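Local coordinates for protein Non-reducing end alpha-L-arabinofuranosidase BoGH43B (Bacteroides ovatus, PDB 5JOZ) that hydrolyses terminal non-reducing alpha-L-arabinofuranosyl residues from the side branches of xyloglucan, converting its S units to X units, at residues R164-G169 with S209-Y214; F271-T276 with E293-P298; L389-D394 with V479-Y484; L401-R406 with V436-T441. One frame throughout, in Å; residues are numbered along the deposited sequence.

Contact 1 of 4, residues R164-G169 with S209-Y214; sequences RKVASG and SPWGPY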
loop_
_atom_site.group_PDB
_atom_site.type_symbol
_atom_site.label_atom_id
_atom_site.label_comp_id
_atom_site.label_asym_id
_atom_site.label_seq_id
_atom_site.Cartn_x
_atom_site.Cartn_y
_atom_site.Cartn_z
ATOM N N ARG A 164 16.490 23.251 -10.309
ATOM C CA ARG A 164 17.088 23.238 -11.646
ATOM C C ARG A 164 17.461 21.817 -12.081
ATOM O O ARG A 164 17.717 20.949 -11.239
ATOM C CB ARG A 164 18.313 24.147 -11.685
ATOM C CG ARG A 164 19.558 23.599 -11.001
ATOM C CD ARG A 164 20.470 24.727 -10.534
ATOM N NE ARG A 164 19.933 25.368 -9.332
ATOM C CZ ARG A 164 20.298 26.560 -8.859
ATOM N NH1 ARG A 164 21.226 27.301 -9.473
ATOM N NH2 ARG A 164 19.719 27.020 -7.749
ATOM N N LYS A 165 17.495 21.601 -13.397
ATOM C CA LYS A 165 17.941 20.329 -13.978
ATOM C C LYS A 165 19.417 20.065 -13.630
ATOM O O LYS A 165 20.287 20.920 -13.865
ATOM C CB LYS A 165 17.722 20.330 -15.500
ATOM C CG LYS A 165 18.183 19.086 -16.262
ATOM C CD LYS A 165 17.843 19.219 -17.753
ATOM C CE LYS A 165 18.668 18.314 -18.668
ATOM N NZ LYS A 165 18.143 16.920 -18.765
ATOM N N VAL A 166 19.668 18.898 -13.035
ATOM C CA VAL A 166 21.023 18.442 -12.692
ATOM C C VAL A 166 21.446 17.158 -13.421
ATOM O O VAL A 166 22.635 16.907 -13.586
ATOM C CB VAL A 166 21.192 18.229 -11.164
ATOM C CG1 VAL A 166 20.946 19.521 -10.417
ATOM C CG2 VAL A 166 20.275 17.123 -10.626
ATOM N N ALA A 167 20.494 16.325 -13.826
ATOM C CA ALA A 167 20.814 15.057 -14.500
ATOM C C ALA A 167 19.584 14.606 -15.248
ATOM O O ALA A 167 18.603 15.329 -15.281
ATOM C CB ALA A 167 21.231 14.006 -13.474
ATOM N N SER A 168 19.633 13.423 -15.850
ATOM C CA SER A 168 18.444 12.827 -16.445
ATOM C C SER A 168 18.455 11.304 -16.321
ATOM O O SER A 168 19.358 10.706 -15.718
ATOM C CB SER A 168 18.314 13.277 -17.909
ATOM O OG SER A 168 19.040 12.444 -18.787
ATOM N N GLY A 169 17.425 10.677 -16.869
ATOM C CA GLY A 169 17.375 9.229 -16.938
ATOM C C GLY A 169 18.433 8.736 -17.897
ATOM O O GLY A 169 18.925 9.504 -18.728
ATOM N N SER A 209 29.873 17.149 -7.467
ATOM C CA SER A 209 29.003 18.234 -7.017
ATOM C C SER A 209 27.509 17.848 -7.065
ATOM O O SER A 209 27.091 17.128 -7.969
ATOM C CB SER A 209 29.253 19.471 -7.893
ATOM O OG SER A 209 28.160 20.371 -7.853
ATOM N N PRO A 210 26.691 18.373 -6.123
ATOM C CA PRO A 210 25.244 18.135 -6.189
ATOM C C PRO A 210 24.615 18.525 -7.521
ATOM O O PRO A 210 23.701 17.837 -8.005
ATOM C CB PRO A 210 24.673 19.055 -5.093
ATOM C CG PRO A 210 25.814 19.444 -4.228
ATOM C CD PRO A 210 27.040 19.368 -5.087
ATOM N N TRP A 211 25.122 19.612 -8.109
ATOM C CA TRP A 211 24.514 20.234 -9.281
ATOM C C TRP A 211 24.988 19.628 -10.591
ATOM O O TRP A 211 24.602 20.108 -11.658
ATOM C CB TRP A 211 24.745 21.765 -9.262
ATOM C CG TRP A 211 24.458 22.365 -7.901
ATOM C CD1 TRP A 211 25.379 22.754 -6.962
ATOM C CD2 TRP A 211 23.175 22.570 -7.307
ATOM N NE1 TRP A 211 24.742 23.206 -5.831
ATOM C CE2 TRP A 211 23.390 23.104 -6.014
ATOM C CE3 TRP A 211 21.857 22.353 -7.740
ATOM C CZ2 TRP A 211 22.339 23.440 -5.156
ATOM C CZ3 TRP A 211 20.809 22.688 -6.888
ATOM C CH2 TRP A 211 21.058 23.230 -5.610
ATOM N N GLY A 212 25.816 18.586 -10.525
ATOM C CA GLY A 212 26.255 17.865 -11.721
ATOM C C GLY A 212 27.556 18.395 -12.306
ATOM O O GLY A 212 28.179 19.271 -11.710
ATOM N N PRO A 213 27.986 17.886 -13.466
ATOM C CA PRO A 213 27.289 16.859 -14.230
ATOM C C PRO A 213 27.483 15.450 -13.652
ATOM O O PRO A 213 28.518 15.158 -13.041
ATOM C CB PRO A 213 27.941 16.974 -15.609
ATOM C CG PRO A 213 29.352 17.353 -15.302
ATOM C CD PRO A 213 29.334 18.140 -14.011
ATOM N N TYR A 214 26.478 14.600 -13.848
ATOM C CA TYR A 214 26.485 13.234 -13.335
ATOM C C TYR A 214 26.886 12.277 -14.432
ATOM O O TYR A 214 26.530 12.480 -15.598
ATOM C CB TYR A 214 25.106 12.837 -12.794
ATOM C CG TYR A 214 24.758 13.495 -11.479
ATOM C CD1 TYR A 214 24.378 14.840 -11.429
ATOM C CD2 TYR A 214 24.816 12.785 -10.283
ATOM C CE1 TYR A 214 24.064 15.457 -10.230
ATOM C CE2 TYR A 214 24.508 13.390 -9.073
ATOM C CZ TYR A 214 24.125 14.722 -9.050
ATOM O OH TYR A 214 23.805 15.320 -7.861
HETATM O O HOH W 1 24.295 15.689 -15.328
#

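Contact 2 of 4, residues F271-T276 with E293-P298; sequences FLAPVT and ETYLFP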
loop_
_atom_site.group_PDB
_atom_site.type_symbol
_atom_site.label_atom_id
_atom_site.label_comp_id
_atom_site.label_asym_id
_atom_site.label_seq_id
_atom_site.Cartn_x
_atom_site.Cartn_y
_atom_site.Cartn_z
ATOM N N PHE A 271 10.447 -5.506 -0.653
ATOM C CA PHE A 271 11.528 -6.475 -0.647
ATOM C C PHE A 271 12.767 -5.863 0.005
ATOM O O PHE A 271 12.873 -4.639 0.152
ATOM C CB PHE A 271 11.852 -6.900 -2.083
ATOM C CG PHE A 271 10.739 -7.660 -2.761
ATOM C CD1 PHE A 271 9.630 -6.996 -3.265
ATOM C CD2 PHE A 271 10.799 -9.045 -2.882
ATOM C CE1 PHE A 271 8.599 -7.693 -3.878
ATOM C CE2 PHE A 271 9.778 -9.751 -3.491
ATOM C CZ PHE A 271 8.672 -9.075 -3.997
ATOM N N LEU A 272 13.702 -6.734 0.373
ATOM C CA LEU A 272 14.950 -6.355 1.044
ATOM C C LEU A 272 16.108 -7.050 0.348
ATOM O O LEU A 272 16.047 -8.264 0.119
ATOM C CB LEU A 272 14.901 -6.792 2.510
ATOM C CG LEU A 272 16.083 -6.431 3.420
ATOM C CD1 LEU A 272 16.251 -4.915 3.510
ATOM C CD2 LEU A 272 15.844 -7.012 4.800
ATOM N N ALA A 273 17.154 -6.299 0.002
ATOM C CA ALA A 273 18.345 -6.898 -0.602
ATOM C C ALA A 273 19.641 -6.233 -0.119
ATOM O O ALA A 273 19.672 -5.022 0.072
ATOM C CB ALA A 273 18.245 -6.843 -2.119
ATOM N N PRO A 274 20.713 -7.029 0.074
ATOM C CA PRO A 274 21.996 -6.469 0.447
ATOM C C PRO A 274 22.651 -5.787 -0.751
ATOM O O PRO A 274 22.564 -6.286 -1.870
ATOM C CB PRO A 274 22.798 -7.698 0.877
ATOM C CG PRO A 274 22.264 -8.799 0.020
ATOM C CD PRO A 274 20.822 -8.471 -0.236
ATOM N N VAL A 275 23.274 -4.641 -0.493
ATOM C CA VAL A 275 23.935 -3.830 -1.508
ATOM C C VAL A 275 25.433 -3.870 -1.234
ATOM O O VAL A 275 25.870 -3.623 -0.119
ATOM C CB VAL A 275 23.432 -2.369 -1.445
ATOM C CG1 VAL A 275 24.199 -1.468 -2.412
ATOM C CG2 VAL A 275 21.943 -2.325 -1.735
ATOM N N THR A 276 26.211 -4.172 -2.261
ATOM C CA THR A 276 27.668 -4.246 -2.154
ATOM C C THR A 276 28.309 -3.171 -3.016
ATOM O O THR A 276 27.915 -2.996 -4.146
ATOM C CB THR A 276 28.134 -5.612 -2.641
ATOM O OG1 THR A 276 27.332 -6.611 -2.002
ATOM C CG2 THR A 276 29.621 -5.833 -2.324
ATOM N N GLU A 293 15.093 -14.851 -3.332
ATOM C CA GLU A 293 14.033 -15.327 -2.445
ATOM C C GLU A 293 14.436 -15.296 -0.995
ATOM O O GLU A 293 13.633 -14.922 -0.143
ATOM C CB GLU A 293 13.596 -16.754 -2.810
ATOM N N THR A 294 15.665 -15.714 -0.708
ATOM C CA THR A 294 16.183 -15.691 0.659
ATOM C C THR A 294 17.591 -15.091 0.667
ATOM O O THR A 294 18.266 -15.037 -0.363
ATOM C CB THR A 294 16.182 -17.101 1.322
ATOM O OG1 THR A 294 17.256 -17.884 0.815
ATOM C CG2 THR A 294 14.884 -17.862 1.062
ATOM N N TYR A 295 18.013 -14.619 1.836
ATOM C CA TYR A 295 19.358 -14.057 2.026
ATOM C C TYR A 295 19.789 -14.340 3.445
ATOM O O TYR A 295 18.960 -14.536 4.328
ATOM C CB TYR A 295 19.391 -12.517 1.855
ATOM C CG TYR A 295 19.340 -11.988 0.457
ATOM C CD1 TYR A 295 20.467 -11.999 -0.351
ATOM C CD2 TYR A 295 18.174 -11.429 -0.049
ATOM C CE1 TYR A 295 20.431 -11.501 -1.645
ATOM C CE2 TYR A 295 18.117 -10.930 -1.348
ATOM C CZ TYR A 295 19.244 -10.964 -2.142
ATOM O OH TYR A 295 19.179 -10.462 -3.423
ATOM N N LEU A 296 21.095 -14.285 3.655
ATOM C CA LEU A 296 21.663 -14.193 4.978
ATOM C C LEU A 296 21.121 -12.925 5.680
ATOM O O LEU A 296 20.915 -11.865 5.051
ATOM C CB LEU A 296 23.196 -14.138 4.903
ATOM C CG LEU A 296 23.942 -15.371 4.359
ATOM C CD1 LEU A 296 25.376 -15.003 3.984
ATOM C CD2 LEU A 296 23.928 -16.518 5.362
ATOM N N PHE A 297 20.919 -13.063 6.988
ATOM C CA PHE A 297 20.277 -12.053 7.821
ATOM C C PHE A 297 21.176 -10.815 7.906
ATOM O O PHE A 297 22.401 -10.948 7.888
ATOM C CB PHE A 297 20.040 -12.639 9.224
ATOM C CG PHE A 297 18.875 -12.043 9.958
ATOM C CD1 PHE A 297 17.572 -12.450 9.665
ATOM C CD2 PHE A 297 19.075 -11.106 10.964
ATOM C CE1 PHE A 297 16.496 -11.912 10.338
ATOM C CE2 PHE A 297 18.001 -10.562 11.645
ATOM C CZ PHE A 297 16.710 -10.967 11.336
ATOM N N PRO A 298 20.585 -9.604 7.973
ATOM C CA PRO A 298 21.385 -8.403 8.255
ATOM C C PRO A 298 22.226 -8.523 9.524
ATOM O O PRO A 298 21.902 -9.322 10.392
ATOM C CB PRO A 298 20.322 -7.322 8.434
ATOM C CG PRO A 298 19.222 -7.748 7.545
ATOM C CD PRO A 298 19.189 -9.250 7.664
#

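Contact 3 of 4, residues L389-D394 with V479-Y484; sequences LVVRAD and VFIGMY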
loop_
_atom_site.group_PDB
_atom_site.type_symbol
_atom_site.label_atom_id
_atom_site.label_comp_id
_atom_site.label_asym_id
_atom_site.label_seq_id
_atom_site.Cartn_x
_atom_site.Cartn_y
_atom_site.Cartn_z
ATOM N N LEU A 389 -19.128 -8.980 3.025
ATOM C CA LEU A 389 -17.709 -8.892 2.708
ATOM C C LEU A 389 -17.487 -8.652 1.232
ATOM O O LEU A 389 -18.263 -9.107 0.397
ATOM C CB LEU A 389 -16.976 -10.165 3.119
ATOM C CG LEU A 389 -17.109 -10.571 4.582
ATOM C CD1 LEU A 389 -16.301 -11.823 4.853
ATOM C CD2 LEU A 389 -16.720 -9.439 5.531
ATOM N N VAL A 390 -16.413 -7.929 0.919
ATOM C CA VAL A 390 -16.066 -7.601 -0.460
ATOM C C VAL A 390 -14.580 -7.853 -0.722
ATOM O O VAL A 390 -13.728 -7.528 0.114
ATOM C CB VAL A 390 -16.428 -6.133 -0.792
ATOM C CG1 VAL A 390 -15.947 -5.734 -2.192
ATOM C CG2 VAL A 390 -17.936 -5.948 -0.673
ATOM N N VAL A 391 -14.301 -8.453 -1.880
ATOM C CA VAL A 391 -12.969 -8.535 -2.447
ATOM C C VAL A 391 -12.933 -7.383 -3.433
ATOM O O VAL A 391 -13.623 -7.415 -4.453
ATOM C CB VAL A 391 -12.737 -9.888 -3.167
ATOM C CG1 VAL A 391 -11.333 -9.975 -3.727
ATOM C CG2 VAL A 391 -12.993 -11.054 -2.215
ATOM N N ARG A 392 -12.164 -6.348 -3.104
ATOM C CA ARG A 392 -12.074 -5.155 -3.931
ATOM C C ARG A 392 -10.742 -5.133 -4.627
ATOM O O ARG A 392 -9.722 -5.321 -3.983
ATOM C CB ARG A 392 -12.203 -3.892 -3.080
ATOM C CG ARG A 392 -11.734 -2.588 -3.748
ATOM C CD ARG A 392 -11.943 -1.455 -2.759
ATOM N NE ARG A 392 -11.489 -0.162 -3.259
ATOM C CZ ARG A 392 -12.172 0.619 -4.093
ATOM N NH1 ARG A 392 -13.387 0.273 -4.542
ATOM N NH2 ARG A 392 -11.638 1.777 -4.472
ATOM N N ALA A 393 -10.771 -4.887 -5.938
ATOM C CA ALA A 393 -9.596 -4.452 -6.690
ATOM C C ALA A 393 -9.678 -2.944 -6.929
ATOM O O ALA A 393 -8.744 -2.201 -6.624
ATOM C CB ALA A 393 -9.508 -5.211 -7.995
ATOM N N ASP A 394 -10.803 -2.492 -7.463
ATOM C CA ASP A 394 -11.076 -1.056 -7.619
ATOM C C ASP A 394 -12.603 -0.840 -7.684
ATOM O O ASP A 394 -13.361 -1.769 -7.412
ATOM C CB ASP A 394 -10.304 -0.470 -8.833
ATOM C CG ASP A 394 -10.670 -1.136 -10.165
ATOM O OD1 ASP A 394 -11.856 -1.408 -10.395
ATOM O OD2 ASP A 394 -9.767 -1.380 -10.999
ATOM N N VAL A 479 -5.449 -6.139 -4.065
ATOM C CA VAL A 479 -6.734 -6.501 -3.462
ATOM C C VAL A 479 -6.847 -6.137 -1.970
ATOM O O VAL A 479 -5.923 -6.364 -1.185
ATOM C CB VAL A 479 -7.012 -8.015 -3.649
ATOM C CG1 VAL A 479 -8.192 -8.475 -2.800
ATOM C CG2 VAL A 479 -7.260 -8.330 -5.125
ATOM N N PHE A 480 -7.987 -5.573 -1.594
ATOM C CA PHE A 480 -8.369 -5.460 -0.187
ATOM C C PHE A 480 -9.581 -6.335 0.040
ATOM O O PHE A 480 -10.458 -6.415 -0.822
ATOM C CB PHE A 480 -8.733 -4.027 0.173
ATOM C CG PHE A 480 -7.559 -3.153 0.455
ATOM C CD1 PHE A 480 -6.673 -2.830 -0.550
ATOM C CD2 PHE A 480 -7.352 -2.631 1.719
ATOM C CE1 PHE A 480 -5.581 -2.000 -0.306
ATOM C CE2 PHE A 480 -6.264 -1.805 1.974
ATOM C CZ PHE A 480 -5.378 -1.487 0.954
ATOM N N ILE A 481 -9.638 -6.966 1.201
ATOM C CA ILE A 481 -10.817 -7.718 1.625
ATOM C C ILE A 481 -11.390 -6.933 2.789
ATOM O O ILE A 481 -10.652 -6.561 3.699
ATOM C CB ILE A 481 -10.459 -9.170 1.984
ATOM C CG1 ILE A 481 -9.865 -9.838 0.731
ATOM C CG2 ILE A 481 -11.680 -9.935 2.492
ATOM C CD1 ILE A 481 -9.687 -11.334 0.797
ATOM N N GLY A 482 -12.693 -6.645 2.738
ATOM C CA GLY A 482 -13.311 -5.782 3.728
ATOM C C GLY A 482 -14.796 -5.949 3.977
ATOM O O GLY A 482 -15.529 -6.496 3.159
ATOM N N MET A 483 -15.216 -5.434 5.128
ATOM C CA MET A 483 -16.625 -5.343 5.519
ATOM C C MET A 483 -17.258 -4.203 4.735
ATOM O O MET A 483 -16.598 -3.203 4.439
ATOM C CB MET A 483 -16.748 -5.089 7.022
ATOM C CG MET A 483 -16.164 -6.215 7.858
ATOM S SD MET A 483 -15.878 -5.819 9.584
ATOM C CE MET A 483 -14.467 -4.726 9.451
ATOM N N TYR A 484 -18.530 -4.362 4.400
ATOM C CA TYR A 484 -19.209 -3.446 3.487
ATOM C C TYR A 484 -20.705 -3.384 3.774
ATOM O O TYR A 484 -21.313 -4.403 4.097
ATOM C CB TYR A 484 -18.980 -3.909 2.049
ATOM C CG TYR A 484 -19.626 -3.060 0.985
ATOM C CD1 TYR A 484 -19.200 -1.757 0.765
ATOM C CD2 TYR A 484 -20.648 -3.569 0.165
ATOM C CE1 TYR A 484 -19.764 -0.973 -0.232
ATOM C CE2 TYR A 484 -21.224 -2.790 -0.837
ATOM C CZ TYR A 484 -20.776 -1.491 -1.027
ATOM O OH TYR A 484 -21.323 -0.683 -1.997
#

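Contact 4 of 4, residues L401-R406 with V436-T441; sequences LLITER and VILSIT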
loop_
_atom_site.group_PDB
_atom_site.type_symbol
_atom_site.label_atom_id
_atom_site.label_comp_id
_atom_site.label_asym_id
_atom_site.label_seq_id
_atom_site.Cartn_x
_atom_site.Cartn_y
_atom_site.Cartn_z
ATOM N N LEU A 401 -19.744 -10.562 -1.369
ATOM C CA LEU A 401 -20.434 -11.617 -0.634
ATOM C C LEU A 401 -21.366 -10.948 0.380
ATOM O O LEU A 401 -20.953 -10.643 1.506
ATOM C CB LEU A 401 -19.437 -12.562 0.034
ATOM C CG LEU A 401 -20.026 -13.641 0.944
ATOM C CD1 LEU A 401 -20.989 -14.528 0.181
ATOM C CD2 LEU A 401 -18.917 -14.452 1.586
ATOM N N LEU A 402 -22.621 -10.726 -0.029
ATOM C CA LEU A 402 -23.556 -9.877 0.721
ATOM C C LEU A 402 -24.833 -10.569 1.162
ATOM O O LEU A 402 -25.293 -11.513 0.524
ATOM C CB LEU A 402 -23.942 -8.664 -0.121
ATOM C CG LEU A 402 -22.785 -7.879 -0.746
ATOM C CD1 LEU A 402 -23.310 -6.772 -1.649
ATOM C CD2 LEU A 402 -21.859 -7.309 0.318
ATOM N N ILE A 403 -25.387 -10.067 2.267
ATOM C CA ILE A 403 -26.715 -10.391 2.739
ATOM C C ILE A 403 -27.630 -9.298 2.228
ATOM O O ILE A 403 -27.338 -8.109 2.423
ATOM C CB ILE A 403 -26.806 -10.384 4.278
ATOM C CG1 ILE A 403 -25.861 -11.422 4.869
ATOM C CG2 ILE A 403 -28.252 -10.635 4.742
ATOM C CD1 ILE A 403 -25.671 -11.284 6.356
ATOM N N THR A 404 -28.736 -9.707 1.605
ATOM C CA THR A 404 -29.744 -8.790 1.041
ATOM C C THR A 404 -31.133 -9.465 1.067
ATOM O O THR A 404 -31.289 -10.546 1.661
ATOM C CB THR A 404 -29.351 -8.357 -0.395
ATOM O OG1 THR A 404 -30.277 -7.384 -0.893
ATOM C CG2 THR A 404 -29.311 -9.535 -1.341
ATOM N N GLU A 405 -32.125 -8.834 0.434
ATOM C CA GLU A 405 -33.492 -9.356 0.363
ATOM C C GLU A 405 -33.848 -9.541 -1.110
ATOM O O GLU A 405 -33.674 -8.631 -1.914
ATOM C CB GLU A 405 -34.474 -8.396 1.052
ATOM C CG GLU A 405 -35.854 -8.982 1.378
ATOM C CD GLU A 405 -35.901 -9.811 2.666
ATOM O OE1 GLU A 405 -36.966 -10.398 2.948
ATOM O OE2 GLU A 405 -34.893 -9.885 3.412
ATOM N N ARG A 406 -34.318 -10.731 -1.461
ATOM C CA ARG A 406 -34.726 -11.040 -2.820
ATOM C C ARG A 406 -36.069 -11.726 -2.768
ATOM O O ARG A 406 -36.207 -12.764 -2.135
ATOM C CB ARG A 406 -33.696 -11.958 -3.495
ATOM C CG ARG A 406 -32.388 -11.279 -3.882
ATOM C CD ARG A 406 -32.568 -10.307 -5.051
ATOM N NE ARG A 406 -31.367 -9.522 -5.355
ATOM C CZ ARG A 406 -30.983 -8.399 -4.744
ATOM N NH1 ARG A 406 -31.666 -7.878 -3.733
ATOM N NH2 ARG A 406 -29.882 -7.787 -5.149
ATOM N N VAL A 436 -25.056 -14.534 10.859
ATOM C CA VAL A 436 -24.547 -15.212 9.665
ATOM C C VAL A 436 -23.035 -15.073 9.642
ATOM O O VAL A 436 -22.495 -13.988 9.871
ATOM C CB VAL A 436 -25.151 -14.645 8.359
ATOM C CG1 VAL A 436 -24.672 -15.432 7.137
ATOM C CG2 VAL A 436 -26.662 -14.670 8.425
ATOM N N ILE A 437 -22.354 -16.187 9.397
ATOM C CA ILE A 437 -20.919 -16.182 9.221
ATOM C C ILE A 437 -20.689 -16.198 7.737
ATOM O O ILE A 437 -21.078 -17.152 7.063
ATOM C CB ILE A 437 -20.236 -17.403 9.858
ATOM C CG1 ILE A 437 -20.457 -17.388 11.375
ATOM C CG2 ILE A 437 -18.744 -17.405 9.503
ATOM C CD1 ILE A 437 -19.946 -18.622 12.094
ATOM N N LEU A 438 -20.076 -15.125 7.238
ATOM C CA LEU A 438 -19.689 -15.008 5.845
ATOM C C LEU A 438 -18.220 -15.290 5.771
ATOM O O LEU A 438 -17.462 -14.818 6.606
ATOM C CB LEU A 438 -19.958 -13.605 5.327
ATOM C CG LEU A 438 -21.408 -13.155 5.267
ATOM C CD1 LEU A 438 -21.436 -11.736 4.737
ATOM C CD2 LEU A 438 -22.271 -14.058 4.401
ATOM N N SER A 439 -17.814 -16.028 4.750
ATOM C CA SER A 439 -16.472 -16.583 4.693
ATOM C C SER A 439 -15.913 -16.506 3.261
ATOM O O SER A 439 -16.624 -16.777 2.292
ATOM C CB SER A 439 -16.520 -18.017 5.222
ATOM O OG SER A 439 -15.301 -18.392 5.818
ATOM N N ILE A 440 -14.658 -16.072 3.140
ATOM C CA ILE A 440 -13.942 -16.037 1.869
ATOM C C ILE A 440 -12.622 -16.737 2.083
ATOM O O ILE A 440 -11.869 -16.365 2.975
ATOM C CB ILE A 440 -13.633 -14.606 1.395
ATOM C CG1 ILE A 440 -14.929 -13.805 1.227
ATOM C CG2 ILE A 440 -12.832 -14.635 0.090
ATOM C CD1 ILE A 440 -14.714 -12.316 1.270
ATOM N N THR A 441 -12.358 -17.756 1.272
ATOM C CA THR A 441 -11.106 -18.484 1.323
ATOM C C THR A 441 -10.404 -18.272 -0.012
ATOM O O THR A 441 -11.058 -18.078 -1.047
ATOM C CB THR A 441 -11.312 -19.987 1.619
ATOM O OG1 THR A 441 -11.863 -20.645 0.476
ATOM C CG2 THR A 441 -12.228 -20.180 2.813
#

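Contact 1 of 4, residues R164-G169 with S209-Y214
Val-166 and Trp-211 come within 5.2 Å, CA to CA, where the end of strand 159-168 runs past a type I turn from Ser-209 to Gly-212. The two backbones are joined indirectly by a water that donates to Val-166 O and accepts from Tyr-214 N. Arg-164 bends at chi3 and carries its guanidinium over the six-membered ring of Trp-211, a cation-pi contact with CZ 4.7 Å from the centroid and the two planes 51° apart. Val-166 fills the middle: CG1 lies 3.8 Å from Trp-211 CA, while CB lies alongside the Tyr-214 ring, 4.1 Å from CE1. Val-166 O approaches the edge of that ring, near its plane, and Ala-167 CB packs 3.8 Å from CD1. The phenol itself is tied back to its own loop, Tyr-214 OH giving a 2.5 Å hydrogen bond to Pro-210 O. This surface contact joins two neighbouring blades of the GH43 five-bladed beta-propeller: the outermost strand of the third meets the loop between strands 201-207 and 215-216 of the fourth, with Leu-149 of strand 146-152 and Ile-189 of strand 186-193 packed beneath.

Contact 2 of 4, residues F271-T276 with E293-P298
Tyr-295 meets Pro-274 because its CG is turned anti to the carbonyl carbon (chi1 -77°), which carries the ring out from strand 294-296 to strand 269-277; Leu-272, with its first torsion extended, brings CD2 toward Pro-298. The phenol ring receives Pro-274 CD over the middle of one face, 3.4 Å from the centroid and 14° off the normal. This is a CH-pi contact, and a close one; the CD hydrogens sit on a carbon bonded to the amide nitrogen, so they are probably slightly positive and well suited to a ring face. Pro-274 CG follows at 3.7 Å from Tyr-295 CD1, so the proline presents its CG-CD side to the ring. Just before the proline in the strand, Leu-272 O lies 3.7 Å from Tyr-295 CE2, and Ala-273 CB packs near the hydroxyl end, 4.0 Å from OH. The polar atoms have partners of their own: Tyr-295 OH is hydrogen-bonded to the backbone N of Gln-292, and Leu-272 O to Asn-7 ND2. A lighter apolar touch, Leu-272 CD2 to Pro-298 CG at 4.4 Å, ends the contact. The strand segments pass 8.2 Å apart at 45°, too far for backbone pairing, and side chains do the joining. Strand 294-296 pairs instead with the N-terminal strand 4-6, whose Phe-5 also packs on Leu-272, Tyr-295 and Pro-298. A small two-stranded antiparallel sheet, made from the N-terminal strand and the chain that follows the fifth blade, thus lies against that blade of the five-bladed propeller characteristic of GH43 enzymes.

Contact 3 of 4, residues L389-D394 with V479-Y484
Val-390 and Gly-482 exchange two backbone hydrogen bonds, Val-390 N to Gly-482 O at 2.8 Å and Gly-482 N to Val-390 O at 3.0 Å; Arg-392 and Phe-480 form the next such pair, with Arg-392 N to Phe-480 O at 2.8 Å. Between and beyond them, CA-H...O contacts such as Ile-481 CA to Val-390 O (3.3 Å) close the antiparallel ladder. The tightest side-chain packing is Val-391 CG1 against Val-479 CG1 at 3.6 Å, and Val-390 CG2 against Tyr-484 CB, also 3.6 Å. Gly-482 has no side chain beside Val-390, which reaches past it to Tyr-484.

The two strands are neighbours in one sheet of the concanavalin A-like beta-sandwich: Leu-389, Val-391 and Ile-481 face inward onto Ile-440 of the opposing sheet. Two directly paired couples are looser than the close valine contacts: Leu-389 CD2 is 4.0 Å from Met-483 CG, and Val-391 CG2 is as far as 4.5 Å from Ile-481 CG1.

On the other face the ends of Arg-392 and Phe-480 lead away from the contact. The arginine, extended from CG to NE, forms salt bridges with Asp-395 and Glu-34 and a hydrogen bond with Tyr-35, whose ring stacks on Phe-480; Glu-34 and Tyr-35 belong to the catalytic propeller.

Contact 4 of 4, residues L401-R406 with V436-T441
Leu-401 and Ile-403 meet Val-436, Leu-438 and Ile-440 through aliphatic branches; a flat group, the Arg-406 guanidinium, lies beyond the touching part, at the far end of strand 397-406. Thr-404 CG2 sits 3.7 Å above one face of it, nearer its periphery than its centre, and at its edge NH1 gives a hydrogen bond to Glu-405 O, with a second to Glu-383 O outside the segments. The strand segments run nearly antiparallel, 158° between their directions, but 8.3 Å apart, so they pack through side chains and do not pair. Leu-401 has the largest share of the contact. Its CG is anti to the backbone N (chi1 175°), which sends CD2 across to the facing strand, 3.3 Å from Ser-439 O and 4.1 Å from Ile-440 CG1. Leu-438 comes the other way: the two leucines pass head to tail, so that Leu-438 CD1 ends 3.4 Å from Leu-401 O while its CB lies 4.0 Å from Leu-401 CD2. Each leucine therefore rests a methyl near a carbonyl oxygen of the strand it faces. The ends of Ile-403 and Val-436 instead meet head-on, with CD1 of the isoleucine 3.9 Å from CB of the valine. Together they fill part of the hydrophobic core between the two sheets of the beta-sandwich, where Val-376 of strand 370-377 and Ile-451 of strand 446-453 flank Leu-438, and Leu-389 of strand 389-392, next to strand 397-406, touches Leu-438 as well.

How the contacts relate
From the N terminus, contact 1 closes first, a 40-residue step joining propeller blades three and four; contact 2 follows in series, fastening the chain that leaves the fifth blade back onto it. Their nearest atoms are about 16 Å apart. The remaining two lie in the C-terminal beta-sandwich, where contact 4 is nested inside the long loop closed by contact 3. Contact 3 pairs neighbouring strands within one sheet, whereas contact 4 bridges the two sheets. These two touch: Leu-389 O probably accepts a hydrogen bond from Leu-401 N, and Tyr-484 CD2 packs on Leu-402 CD2. Contacts 1 and 3 lie on opposite sides of the chain's centre, with centres 44 Å apart.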